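Long-range contact in uncharacterized protein (Bacteroides ovatus, PDB 4E6F), which is of unknown function but belongs to the DUF4468 family, whose domain has a TBP-like fold: residues 79-84 against 93-98. Residues are numbered along the deposited sequence; the frame is centred on the assembly and turned at random.
Sequences EWIVFS and TLVNYQ. With EDO (1,2-ethanediol), chain E.
Glu-79 CG lies anti to the carbonyl carbon (chi1 -68°) and the chain, extended beyond it, reaches Tyr-97, whose ring leaves the backbone with CG between N and the carbonyl carbon. Tyr-97 OH donates to the anti lone pair of Glu-79 OE2 at 2.6 Å, carboxylate and ring planes standing 74° apart. The same OE2 forms a salt bridge with Arg-52, and Asn-56 hydrogen-bonds the hydroxyl, so Glu-79 OE2 and Tyr-97 OH each have two partners. The pair joins the two strands of an antiparallel hairpin, 72-85 and 90-104, in the curved sheet of the TBP-like domain. Glu-79 with Val-95 and Ile-81 with Thr-93 are hydrogen-bonded pairs; the straightest link is Ile-81 N to Thr-93 O, 2.8 Å with 174° at the hydrogen. Between them, Trp-80 and Leu-94 form a non-hydrogen-bonded pair on the other face, where Leu-94 CD1 sits 3.8 Å from the centroid of the indole six-membered ring in a CH-pi contact. On the face of Glu-79, which helix 149-169 covers, Ile-81 CD1 packs 3.7 Å from Val-95 CG1. Farther along, Phe-83 CZ meets Thr-93 CG2 at 3.5 Å, and Trp-151 of that helix makes an edge-to-face stack with the phenyl ring.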
loop_
_atom_site.group_PDB
_atom_site.type_symbol
_atom_site.label_atom_id
_atom_site.label_comp_id
_atom_site.label_asym_id
_atom_site.label_seq_id
_atom_site.Cartn_x
_atom_site.Cartn_y
_atom_site.Cartn_z
ATOM N N GLU A 79 3.843 -2.549 9.819
ATOM C CA GLU A 79 2.557 -2.980 10.386
ATOM C C GLU A 79 2.425 -4.469 10.371
ATOM O O GLU A 79 3.155 -5.146 9.641
ATOM C CB GLU A 79 1.388 -2.445 9.531
ATOM C CG GLU A 79 1.157 -0.951 9.549
ATOM C CD GLU A 79 -0.003 -0.547 8.664
ATOM O OE1 GLU A 79 -1.124 -1.078 8.850
ATOM O OE2 GLU A 79 0.206 0.320 7.789
ATOM N N TRP A 80 1.412 -4.973 11.096
ATOM C CA TRP A 80 1.003 -6.360 10.962
ATOM C C TRP A 80 -0.095 -6.437 9.924
ATOM O O TRP A 80 -1.019 -5.599 9.938
ATOM C CB TRP A 80 0.449 -6.921 12.292
ATOM C CG TRP A 80 1.481 -7.044 13.365
ATOM C CD1 TRP A 80 1.561 -6.308 14.512
ATOM C CD2 TRP A 80 2.563 -7.988 13.415
ATOM N NE1 TRP A 80 2.626 -6.736 15.277
ATOM C CE2 TRP A 80 3.278 -7.741 14.610
ATOM C CE3 TRP A 80 3.012 -9.009 12.554
ATOM C CZ2 TRP A 80 4.406 -8.490 14.981
ATOM C CZ3 TRP A 80 4.146 -9.729 12.908
ATOM C CH2 TRP A 80 4.826 -9.473 14.113
ATOM N N ILE A 81 -0.028 -7.462 9.059
ATOM C CA ILE A 81 -1.098 -7.813 8.126
ATOM C C ILE A 81 -1.642 -9.156 8.617
ATOM O O ILE A 81 -0.881 -10.122 8.666
ATOM C CB ILE A 81 -0.655 -7.857 6.648
ATOM C CG1 ILE A 81 -0.395 -6.422 6.107
ATOM C CG2 ILE A 81 -1.734 -8.558 5.795
ATOM C CD1 ILE A 81 0.197 -6.442 4.708
ATOM N N VAL A 82 -2.913 -9.209 9.008
ATOM C CA VAL A 82 -3.482 -10.465 9.509
ATOM C C VAL A 82 -4.097 -11.246 8.351
ATOM O O VAL A 82 -4.938 -10.713 7.628
ATOM C CB VAL A 82 -4.510 -10.190 10.643
ATOM C CG1 VAL A 82 -5.244 -11.478 11.093
ATOM C CG2 VAL A 82 -3.808 -9.518 11.823
ATOM N N PHE A 83 -3.752 -12.543 8.233
ATOM C CA PHE A 83 -4.338 -13.405 7.199
ATOM C C PHE A 83 -5.620 -14.060 7.709
ATOM O O PHE A 83 -6.630 -14.114 7.012
ATOM C CB PHE A 83 -3.336 -14.499 6.784
ATOM C CG PHE A 83 -2.068 -13.948 6.188
ATOM C CD1 PHE A 83 -2.109 -13.095 5.088
ATOM C CD2 PHE A 83 -0.831 -14.273 6.727
ATOM C CE1 PHE A 83 -0.924 -12.604 4.523
ATOM C CE2 PHE A 83 0.352 -13.783 6.163
ATOM C CZ PHE A 83 0.295 -12.965 5.051
ATOM N N SER A 84 -5.551 -14.614 8.925
ATOM C CA SER A 84 -6.667 -15.314 9.535
ATOM C C SER A 84 -6.412 -15.522 11.004
ATOM O O SER A 84 -5.276 -15.410 11.487
ATOM C CB SER A 84 -6.911 -16.658 8.850
ATOM O OG SER A 84 -5.777 -17.490 9.000
ATOM N N THR A 93 1.609 -11.508 9.123
ATOM C CA THR A 93 2.956 -11.186 8.713
ATOM C C THR A 93 3.279 -9.757 9.099
ATOM O O THR A 93 2.376 -8.913 9.165
ATOM C CB THR A 93 3.171 -11.377 7.187
ATOM O OG1 THR A 93 4.564 -11.192 6.895
ATOM C CG2 THR A 93 2.344 -10.405 6.327
ATOM N N LEU A 94 4.560 -9.482 9.331
ATOM C CA LEU A 94 4.970 -8.089 9.454
ATOM C C LEU A 94 5.159 -7.603 8.031
ATOM O O LEU A 94 5.525 -8.393 7.152
ATOM C CB LEU A 94 6.288 -7.975 10.249
ATOM C CG LEU A 94 6.668 -6.591 10.756
ATOM C CD1 LEU A 94 5.743 -6.156 11.917
ATOM C CD2 LEU A 94 8.155 -6.559 11.180
ATOM N N VAL A 95 4.909 -6.323 7.783
ATOM C CA VAL A 95 5.178 -5.734 6.484
ATOM C C VAL A 95 5.925 -4.439 6.730
ATOM O O VAL A 95 5.596 -3.725 7.671
ATOM C CB VAL A 95 3.910 -5.523 5.599
ATOM C CG1 VAL A 95 2.936 -4.515 6.220
ATOM C CG2 VAL A 95 4.284 -5.092 4.174
ATOM N N ASN A 96 6.945 -4.162 5.913
ATOM C CA ASN A 96 7.666 -2.888 5.910
ATOM C C ASN A 96 7.494 -2.316 4.542
ATOM O O ASN A 96 7.503 -3.060 3.553
ATOM C CB ASN A 96 9.132 -3.032 6.267
ATOM C CG ASN A 96 9.351 -3.267 7.739
ATOM O OD1 ASN A 96 9.523 -2.324 8.554
ATOM N ND2 ASN A 96 9.313 -4.529 8.117
ATOM N N TYR A 97 7.315 -0.995 4.462
ATOM C CA TYR A 97 7.055 -0.394 3.155
ATOM C C TYR A 97 7.477 1.071 3.141
ATOM O O TYR A 97 7.734 1.642 4.201
ATOM C CB TYR A 97 5.532 -0.495 2.823
ATOM C CG TYR A 97 4.627 0.064 3.910
ATOM C CD1 TYR A 97 4.360 1.435 3.990
ATOM C CD2 TYR A 97 4.120 -0.761 4.914
ATOM C CE1 TYR A 97 3.568 1.958 5.013
ATOM C CE2 TYR A 97 3.300 -0.249 5.931
ATOM C CZ TYR A 97 3.032 1.112 5.973
ATOM O OH TYR A 97 2.250 1.637 6.977
ATOM N N GLN A 98 7.455 1.694 1.954
ATOM C CA GLN A 98 7.660 3.123 1.827
ATOM C C GLN A 98 6.445 3.709 1.134
ATOM O O GLN A 98 5.905 3.099 0.203
ATOM C CB GLN A 98 8.933 3.407 1.019
ATOM C CG GLN A 98 9.182 4.908 0.807
ATOM C CD GLN A 98 10.548 5.200 0.221
ATOM O OE1 GLN A 98 11.559 4.607 0.630
ATOM N NE2 GLN A 98 10.583 6.145 -0.730
HETATM C C1 EDO E . 11.120 -0.535 3.838
HETATM O O1 EDO E . 10.367 0.200 2.883
HETATM C C2 EDO E . 11.177 0.240 5.180
HETATM O O2 EDO E . 9.865 0.438 5.719
#